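PDB 6X3B: GDP-6-deoxy-D-mannose reductase from Pseudomonas aeruginosa, which probably reduces GDP-4-dehydro-6-deoxy-D-mannose to GDP-D-rhamnose with NADPH, a step supplying the O-antigen of lipopolysaccharide. Local coordinates for residues Q39-A44 against A231-L236; R197-M202 against D264-E269; D221-Q226 against T298-E303. One frame throughout, in Å; residues are numbered along the deposited sequence.

Contact 1: residues Q39-A44 against A231-L236; sequences QAYLAA and AYLRLL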
loop_
_atom_site.group_PDB
_atom_site.type_symbol
_atom_site.label_atom_id
_atom_site.label_comp_id
_atom_site.label_asym_id
_atom_site.label_seq_id
_atom_site.Cartn_x
_atom_site.Cartn_y
_atom_site.Cartn_z
ATOM N N GLN A 39 -1.018 9.269 27.007
ATOM C CA GLN A 39 -1.864 9.221 28.193
ATOM C C GLN A 39 -1.419 10.246 29.233
ATOM O O GLN A 39 -2.251 10.923 29.845
ATOM C CB GLN A 39 -1.860 7.809 28.782
ATOM C CG GLN A 39 -2.740 7.687 30.013
ATOM C CD GLN A 39 -2.945 6.258 30.447
ATOM O OE1 GLN A 39 -2.550 5.325 29.750
ATOM N NE2 GLN A 39 -3.574 6.077 31.606
ATOM N N ALA A 40 -0.109 10.391 29.435
ATOM C CA ALA A 40 0.383 11.387 30.386
ATOM C C ALA A 40 0.082 12.799 29.897
ATOM O O ALA A 40 -0.368 13.649 30.671
ATOM C CB ALA A 40 1.885 11.200 30.609
ATOM N N TYR A 41 0.311 13.051 28.608
ATOM C CA TYR A 41 0.001 14.343 28.006
ATOM C C TYR A 41 -1.447 14.721 28.252
ATOM O O TYR A 41 -1.738 15.822 28.732
ATOM C CB TYR A 41 0.305 14.285 26.501
ATOM C CG TYR A 41 0.257 15.613 25.746
ATOM C CD1 TYR A 41 -0.923 16.344 25.631
ATOM C CD2 TYR A 41 1.392 16.100 25.097
ATOM C CE1 TYR A 41 -0.967 17.552 24.922
ATOM C CE2 TYR A 41 1.362 17.300 24.382
ATOM C CZ TYR A 41 0.183 18.019 24.298
ATOM O OH TYR A 41 0.172 19.200 23.588
ATOM N N LEU A 42 -2.375 13.811 27.935
ATOM C CA LEU A 42 -3.793 14.105 28.085
ATOM C C LEU A 42 -4.195 14.288 29.541
ATOM O O LEU A 42 -5.208 14.939 29.813
ATOM C CB LEU A 42 -4.635 12.997 27.447
ATOM C CG LEU A 42 -4.552 13.003 25.910
ATOM C CD1 LEU A 42 -5.245 11.799 25.316
ATOM C CD2 LEU A 42 -5.148 14.288 25.399
ATOM N N ALA A 43 -3.435 13.727 30.480
ATOM C CA ALA A 43 -3.774 13.904 31.885
ATOM C C ALA A 43 -3.336 15.265 32.405
ATOM O O ALA A 43 -3.942 15.787 33.344
ATOM C CB ALA A 43 -3.140 12.794 32.728
ATOM N N ALA A 44 -2.293 15.847 31.815
ATOM C CA ALA A 44 -1.700 17.076 32.321
ATOM C C ALA A 44 -2.135 18.326 31.568
ATOM O O ALA A 44 -2.053 19.422 32.131
ATOM C CB ALA A 44 -0.173 16.986 32.259
ATOM N N ALA A 231 1.287 17.264 17.450
ATOM C CA ALA A 231 0.900 17.236 16.046
ATOM C C ALA A 231 -0.306 16.340 15.824
ATOM O O ALA A 231 -1.189 16.690 15.043
ATOM C CB ALA A 231 2.087 16.775 15.188
ATOM N N TYR A 232 -0.366 15.164 16.490
ATOM C CA TYR A 232 -1.510 14.267 16.281
ATOM C C TYR A 232 -2.803 14.897 16.777
ATOM O O TYR A 232 -3.857 14.783 16.130
ATOM C CB TYR A 232 -1.310 12.918 16.997
ATOM C CG TYR A 232 -0.147 12.081 16.507
ATOM C CD1 TYR A 232 0.532 12.398 15.328
ATOM C CD2 TYR A 232 0.276 10.978 17.243
ATOM C CE1 TYR A 232 1.625 11.633 14.899
ATOM C CE2 TYR A 232 1.349 10.195 16.834
ATOM C CZ TYR A 232 2.024 10.520 15.660
ATOM O OH TYR A 232 3.096 9.761 15.228
ATOM N N LEU A 233 -2.753 15.543 17.942
ATOM C CA LEU A 233 -3.965 16.168 18.479
ATOM C C LEU A 233 -4.413 17.349 17.619
ATOM O O LEU A 233 -5.621 17.588 17.456
ATOM C CB LEU A 233 -3.719 16.611 19.922
ATOM C CG LEU A 233 -3.469 15.461 20.918
ATOM C CD1 LEU A 233 -3.184 16.026 22.314
ATOM C CD2 LEU A 233 -4.652 14.475 20.960
ATOM N N ARG A 234 -3.462 18.118 17.082
ATOM C CA ARG A 234 -3.843 19.227 16.196
ATOM C C ARG A 234 -4.383 18.719 14.864
ATOM O O ARG A 234 -5.254 19.360 14.253
ATOM C CB ARG A 234 -2.654 20.152 15.975
ATOM C CG ARG A 234 -2.184 20.821 17.263
ATOM C CD ARG A 234 -1.335 22.027 16.981
ATOM N NE ARG A 234 -2.172 23.158 16.634
ATOM C CZ ARG A 234 -2.686 24.003 17.519
ATOM N NH1 ARG A 234 -2.435 23.839 18.811
ATOM N NH2 ARG A 234 -3.458 25.002 17.109
ATOM N N LEU A 235 -3.910 17.553 14.420
ATOM C CA LEU A 235 -4.501 16.929 13.244
ATOM C C LEU A 235 -5.950 16.535 13.506
ATOM O O LEU A 235 -6.825 16.761 12.656
ATOM C CB LEU A 235 -3.664 15.721 12.818
ATOM C CG LEU A 235 -2.417 16.082 12.017
ATOM C CD1 LEU A 235 -1.536 14.839 11.794
ATOM C CD2 LEU A 235 -2.823 16.717 10.698
ATOM N N LEU A 236 -6.222 15.922 14.672
ATOM C CA LEU A 236 -7.604 15.612 15.035
ATOM C C LEU A 236 -8.463 16.868 15.007
ATOM O O LEU A 236 -9.622 16.825 14.581
ATOM C CB LEU A 236 -7.679 14.998 16.432
ATOM C CG LEU A 236 -7.008 13.639 16.655
ATOM C CD1 LEU A 236 -7.274 13.192 18.096
ATOM C CD2 LEU A 236 -7.567 12.604 15.686
#
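L233 meets Y41 and L42 without a polar bond between them, so the shortest sound polar bond here lies inside one helix: L235 N to A231 O at 2.9 Å, in the helical turn that carries L233. Between the helices the contact is purely apolar and rests on a single methyl group. L233 CD1 comes 3.7 Å from Y41 CE1, and 4.0 Å separates it from CD2 of L42. The same methyl also approaches Y41 CD1, so the ring is met along its CD1-CE1 side, obliquely. The two side chains of this pair run past each other in opposite directions, whereas L42 crosses L233 at a slant. Torsions explain the reach: Y41 holds CG trans to its backbone N (chi1 -170°), which directs the ring toward helix 225-238, and in L233 CD1 lies anti to CA (chi2 178°), which makes CD1 the leading methyl. That reach is needed because the nearest CA atoms, those of L42 and L233, stand 9.8 Å apart. The buried surface, 109 Å² over both sides, is small, in keeping with a contact made by side-chain ends alone.

Helix 33-44 follows the first strand of the nucleotide-binding Rossmann fold and leads toward strand 49-51, where L42 touches L51. On the other helix, 225-238, L233 and L236 rest on W49, while Y232 packs on strands 119-123 and 172-182; the contact thus sits where two helices both pack side chains on the edge strand 49-51 of the large sheet.

Contact 2: residues R197-M202 against D264-E269; sequences RQIARM and DIAQVE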
loop_
_atom_site.group_PDB
_atom_site.type_symbol
_atom_site.label_atom_id
_atom_site.label_comp_id
_atom_site.label_asym_id
_atom_site.label_seq_id
_atom_site.Cartn_x
_atom_site.Cartn_y
_atom_site.Cartn_z
ATOM N N ARG A 197 21.326 5.632 27.143
ATOM C CA ARG A 197 21.375 4.606 28.178
ATOM C C ARG A 197 22.814 4.351 28.613
ATOM O O ARG A 197 23.122 4.361 29.809
ATOM C CB ARG A 197 20.716 3.313 27.686
ATOM C CG ARG A 197 20.652 2.214 28.748
ATOM C CD ARG A 197 20.207 0.884 28.149
ATOM N NE ARG A 197 21.039 0.531 27.008
ATOM C CZ ARG A 197 22.199 -0.115 27.101
ATOM N NH1 ARG A 197 22.654 -0.493 28.290
ATOM N NH2 ARG A 197 22.902 -0.385 26.004
ATOM N N GLN A 198 23.721 4.183 27.645
ATOM C CA GLN A 198 25.107 3.877 27.973
ATOM C C GLN A 198 25.790 5.032 28.696
ATOM O O GLN A 198 26.613 4.813 29.588
ATOM C CB GLN A 198 25.862 3.511 26.703
ATOM C CG GLN A 198 25.482 2.137 26.184
ATOM C CD GLN A 198 26.334 1.716 25.010
ATOM O OE1 GLN A 198 27.492 1.333 25.176
ATOM N NE2 GLN A 198 25.771 1.811 23.807
ATOM N N ILE A 199 25.491 6.266 28.304
ATOM C CA ILE A 199 26.132 7.408 28.943
ATOM C C ILE A 199 25.652 7.556 30.383
ATOM O O ILE A 199 26.438 7.882 31.280
ATOM C CB ILE A 199 25.879 8.674 28.110
ATOM C CG1 ILE A 199 26.710 8.620 26.830
ATOM C CG2 ILE A 199 26.188 9.911 28.920
ATOM C CD1 ILE A 199 26.389 9.694 25.849
ATOM N N ALA A 200 24.363 7.305 30.637
ATOM C CA ALA A 200 23.885 7.307 32.015
ATOM C C ALA A 200 24.590 6.240 32.846
ATOM O O ALA A 200 24.829 6.441 34.044
ATOM C CB ALA A 200 22.373 7.096 32.062
ATOM N N ARG A 201 24.925 5.102 32.233
ATOM C CA ARG A 201 25.693 4.082 32.943
ATOM C C ARG A 201 27.110 4.562 33.229
ATOM O O ARG A 201 27.661 4.285 34.304
ATOM C CB ARG A 201 25.703 2.776 32.145
ATOM C CG ARG A 201 24.338 2.090 32.118
ATOM C CD ARG A 201 24.265 0.921 31.143
ATOM N NE ARG A 201 25.357 -0.022 31.338
ATOM C CZ ARG A 201 25.340 -0.997 32.241
ATOM N NH1 ARG A 201 24.282 -1.154 33.036
ATOM N NH2 ARG A 201 26.380 -1.809 32.348
ATOM N N MET A 202 27.710 5.303 32.296
ATOM C CA MET A 202 29.025 5.881 32.556
ATOM C C MET A 202 28.984 6.861 33.728
ATOM O O MET A 202 29.897 6.876 34.563
ATOM C CB MET A 202 29.550 6.581 31.310
ATOM C CG MET A 202 29.640 5.719 30.086
ATOM S SD MET A 202 30.084 6.772 28.696
ATOM C CE MET A 202 29.892 5.594 27.352
ATOM N N ASP A 264 27.945 16.056 26.485
ATOM C CA ASP A 264 28.051 17.379 27.091
ATOM C C ASP A 264 27.010 17.561 28.191
ATOM O O ASP A 264 27.326 18.024 29.295
ATOM C CB ASP A 264 27.905 18.458 26.009
ATOM C CG ASP A 264 28.314 19.839 26.496
ATOM O OD1 ASP A 264 29.027 19.928 27.518
ATOM O OD2 ASP A 264 27.917 20.843 25.864
ATOM N N ILE A 265 25.760 17.190 27.909
ATOM C CA ILE A 265 24.709 17.311 28.920
ATOM C C ILE A 265 25.041 16.456 30.137
ATOM O O ILE A 265 24.798 16.854 31.285
ATOM C CB ILE A 265 23.347 16.932 28.317
ATOM C CG1 ILE A 265 22.931 17.963 27.259
ATOM C CG2 ILE A 265 22.251 16.830 29.410
ATOM C CD1 ILE A 265 21.857 17.440 26.284
ATOM N N ALA A 266 25.609 15.273 29.907
ATOM C CA ALA A 266 25.891 14.334 30.985
ATOM C C ALA A 266 27.147 14.684 31.771
ATOM O O ALA A 266 27.389 14.069 32.817
ATOM C CB ALA A 266 26.022 12.927 30.412
ATOM N N GLN A 267 27.938 15.651 31.293
ATOM C CA GLN A 267 29.224 16.019 31.895
ATOM C C GLN A 267 30.162 14.815 31.904
ATOM O O GLN A 267 30.841 14.511 32.893
ATOM C CB GLN A 267 29.030 16.635 33.289
ATOM C CG GLN A 267 28.163 17.894 33.208
ATOM C CD GLN A 267 27.853 18.504 34.577
ATOM O OE1 GLN A 267 28.624 19.303 35.108
ATOM N NE2 GLN A 267 26.745 18.101 35.154
ATOM N N VAL A 268 30.185 14.125 30.769
ATOM C CA VAL A 268 31.012 12.953 30.534
ATOM C C VAL A 268 31.871 13.234 29.312
ATOM O O VAL A 268 31.461 13.951 28.392
ATOM C CB VAL A 268 30.123 11.698 30.347
ATOM C CG1 VAL A 268 30.834 10.597 29.590
ATOM C CG2 VAL A 268 29.627 11.199 31.703
ATOM N N GLU A 269 33.095 12.722 29.332
ATOM C CA GLU A 269 33.930 12.659 28.144
ATOM C C GLU A 269 34.054 11.198 27.746
ATOM O O GLU A 269 34.257 10.332 28.607
ATOM C CB GLU A 269 35.308 13.272 28.398
ATOM C CG GLU A 269 35.579 14.525 27.587
ATOM C CD GLU A 269 36.952 15.121 27.857
ATOM O OE1 GLU A 269 37.888 14.363 28.204
ATOM O OE2 GLU A 269 37.093 16.355 27.715
#
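Helix 191-203 and the C-terminal end of helix 255-266 approach most closely at I199 and A266, whose CA atoms are 7.2 Å apart. Such nearness is consistent with the small side chain of A266: its CB is 3.4 Å from I199 CG2, tighter than usual for two carbons. The torsion of I199 selects that branch, since CG2 is the one lying trans to the backbone N. One helical turn on, M202 meets V268. Here the sulfur SD stands 4.0 Å from V268 CG1, and the two side chains cross at about a right angle, M202 arriving as an extended chain.

What brings V268 into line is the backbone between the two partners. Q267 leaves helical angles with a positive phi (59°), and its N bonds D264 O at 3.2 Å, part of the Schellman motif that ends the helix. The chain then continues extended, the CB of V268 pointing toward segment 197-202 and that of Q267 away from it. The carbonyl of A266 has a partner in K203 NZ. Around these pairs, M202 also touches L211 of strand 210-213, whose parallel partner is 271-274, while A200 and I265 face helix 306-320 through W317 and through L310 and L314.

Contact 3: residues D221-Q226 against T298-E303; sequences DFLDVQ and TGWKPE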
loop_
_atom_site.group_PDB
_atom_site.type_symbol
_atom_site.label_atom_id
_atom_site.label_comp_id
_atom_site.label_asym_id
_atom_site.label_seq_id
_atom_site.Cartn_x
_atom_site.Cartn_y
_atom_site.Cartn_z
ATOM N N ASP A 221 15.853 13.428 10.695
ATOM C CA ASP A 221 14.892 14.430 11.151
ATOM C C ASP A 221 14.257 13.925 12.450
ATOM O O ASP A 221 13.499 12.951 12.424
ATOM C CB ASP A 221 13.838 14.651 10.069
ATOM C CG ASP A 221 12.900 15.793 10.380
ATOM O OD1 ASP A 221 12.548 15.953 11.580
ATOM O OD2 ASP A 221 12.496 16.516 9.417
ATOM N N PHE A 222 14.532 14.607 13.573
ATOM C CA PHE A 222 14.056 14.218 14.900
ATOM C C PHE A 222 13.030 15.190 15.478
ATOM O O PHE A 222 13.151 16.408 15.319
ATOM C CB PHE A 222 15.215 14.140 15.909
ATOM C CG PHE A 222 16.206 13.047 15.624
ATOM C CD1 PHE A 222 16.027 11.779 16.151
ATOM C CD2 PHE A 222 17.349 13.305 14.873
ATOM C CE1 PHE A 222 16.959 10.767 15.893
ATOM C CE2 PHE A 222 18.271 12.303 14.618
ATOM C CZ PHE A 222 18.072 11.038 15.122
ATOM N N LEU A 223 12.060 14.636 16.221
ATOM C CA LEU A 223 11.152 15.384 17.082
ATOM C C LEU A 223 11.105 14.751 18.467
ATOM O O LEU A 223 11.156 13.525 18.605
ATOM C CB LEU A 223 9.721 15.406 16.515
ATOM C CG LEU A 223 9.439 16.264 15.284
ATOM C CD1 LEU A 223 8.050 15.938 14.752
ATOM C CD2 LEU A 223 9.547 17.739 15.655
ATOM N N ASP A 224 10.967 15.585 19.498
ATOM C CA ASP A 224 10.568 15.056 20.793
ATOM C C ASP A 224 9.203 14.395 20.677
ATOM O O ASP A 224 8.327 14.875 19.950
ATOM C CB ASP A 224 10.495 16.165 21.852
ATOM C CG ASP A 224 10.433 15.600 23.265
ATOM O OD1 ASP A 224 9.325 15.293 23.754
ATOM O OD2 ASP A 224 11.506 15.434 23.865
ATOM N N VAL A 225 9.010 13.297 21.414
ATOM C CA VAL A 225 7.726 12.594 21.380
ATOM C C VAL A 225 6.571 13.525 21.737
ATOM O O VAL A 225 5.451 13.352 21.246
ATOM C CB VAL A 225 7.776 11.359 22.306
ATOM C CG1 VAL A 225 8.053 11.766 23.751
ATOM C CG2 VAL A 225 6.493 10.526 22.194
ATOM N N GLN A 226 6.816 14.525 22.587
ATOM C CA GLN A 226 5.740 15.448 22.945
ATOM C C GLN A 226 5.338 16.339 21.770
ATOM O O GLN A 226 4.158 16.698 21.637
ATOM C CB GLN A 226 6.151 16.312 24.135
ATOM C CG GLN A 226 5.053 17.305 24.523
ATOM C CD GLN A 226 5.406 18.139 25.734
ATOM O OE1 GLN A 226 5.702 17.601 26.803
ATOM N NE2 GLN A 226 5.371 19.463 25.577
ATOM N N THR A 298 -2.871 23.060 10.373
ATOM C CA THR A 298 -3.159 22.937 11.793
ATOM C C THR A 298 -2.582 24.038 12.656
ATOM O O THR A 298 -3.020 24.175 13.800
ATOM C CB THR A 298 -2.632 21.599 12.346
ATOM O OG1 THR A 298 -1.198 21.663 12.456
ATOM C CG2 THR A 298 -3.031 20.442 11.433
ATOM N N GLY A 299 -1.595 24.790 12.170
ATOM C CA GLY A 299 -0.873 25.730 12.998
ATOM C C GLY A 299 0.263 25.129 13.799
ATOM O O GLY A 299 1.043 25.885 14.399
ATOM N N TRP A 300 0.357 23.798 13.799
ATOM C CA TRP A 300 1.389 23.061 14.573
ATOM C C TRP A 300 2.805 23.556 14.257
ATOM O O TRP A 300 3.107 23.809 13.080
ATOM C CB TRP A 300 1.269 21.549 14.331
ATOM C CG TRP A 300 2.303 20.726 15.038
ATOM C CD1 TRP A 300 2.198 20.157 16.272
ATOM C CD2 TRP A 300 3.621 20.406 14.564
ATOM N NE1 TRP A 300 3.350 19.492 16.590
ATOM C CE2 TRP A 300 4.242 19.625 15.563
ATOM C CE3 TRP A 300 4.333 20.684 13.393
ATOM C CZ2 TRP A 300 5.534 19.126 15.421
ATOM C CZ3 TRP A 300 5.610 20.192 13.256
ATOM C CH2 TRP A 300 6.201 19.424 14.256
ATOM N N LYS A 301 3.627 23.667 15.301
ATOM C CA LYS A 301 5.060 24.034 15.198
ATOM C C LYS A 301 5.809 23.256 16.286
ATOM O O LYS A 301 5.211 23.022 17.343
ATOM C CB LYS A 301 5.247 25.543 15.376
ATOM C CG LYS A 301 6.675 26.049 15.219
ATOM C CD LYS A 301 6.799 27.553 15.357
ATOM C CE LYS A 301 8.222 28.055 15.225
ATOM N NZ LYS A 301 8.308 29.528 15.364
ATOM N N PRO A 302 7.050 22.779 16.056
ATOM C CA PRO A 302 7.806 22.084 17.098
ATOM C C PRO A 302 8.119 23.093 18.211
ATOM O O PRO A 302 8.424 24.219 17.898
ATOM C CB PRO A 302 9.108 21.662 16.405
ATOM C CG PRO A 302 8.789 21.724 14.932
ATOM C CD PRO A 302 7.768 22.830 14.789
ATOM N N GLU A 303 8.030 22.656 19.470
ATOM C CA GLU A 303 8.286 23.519 20.612
ATOM C C GLU A 303 9.418 23.060 21.525
ATOM O O GLU A 303 9.917 23.880 22.306
ATOM C CB GLU A 303 7.018 23.658 21.473
ATOM C CG GLU A 303 5.867 24.385 20.783
ATOM C CD GLU A 303 5.953 25.878 20.939
ATOM O OE1 GLU A 303 6.645 26.521 20.118
ATOM O OE2 GLU A 303 5.343 26.403 21.894
#
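The strand-to-helix junction at residues 221-226 meets the loop leaving helix 292-298 by means of L223, whose two methyls touch W300 and P302. L223 CD1 is 4.0 Å from W300 CH2, approaching obliquely, while CD2 lies in the indole plane at the ring edge, also 4.0 Å from CH2. The same CD2 comes 4.0 Å from P302 CB, the two side chains slanting across one another. P302 in turn holds its N 3.9 Å above one face of the W300 ring, offset toward the rim, so P302 lies over a face while L223 CD2 meets the edge.

In the Rossmann fold this is a strand of the main sheet running straight into a helix, and D224 caps that helix: its OD1 accepts from Q226 N at 2.9 Å (166°), on the anti side and 20° out of the carboxylate plane. D224 OD2 binds S309 OG. Within the loop T298 OG1 accepts from W300 N at 3.0 Å, an ST turn that spans G299 with its positive phi. W300 NE1 bonds D227 O and its ring meets H291 edge-to-face. The side chain of L223 lies about 9 Å from the bound NADPH.

Along the chain the six segments run 39-44, 197-202, 221-226, 231-236, 264-269 and 298-303, and every pair of contacts interleaves, so the fold is knitted from distant pieces. Contacts 1 and 3 are neighbours, their centres 12 Å apart, and both use helix 225-238. They touch directly: R234 NE lies 3.1 Å from T298 O, a probable hydrogen bond, and Y41 CE2 packs 3.7 Å from Q226 CG. Together they tie the loop after helix 292-298 to the nucleotide-binding sheet and its helices. Contact 2 stands apart, with centres about 31 Å from contact 1 and 26 Å from contact 3, in the region of the small parallel sheet.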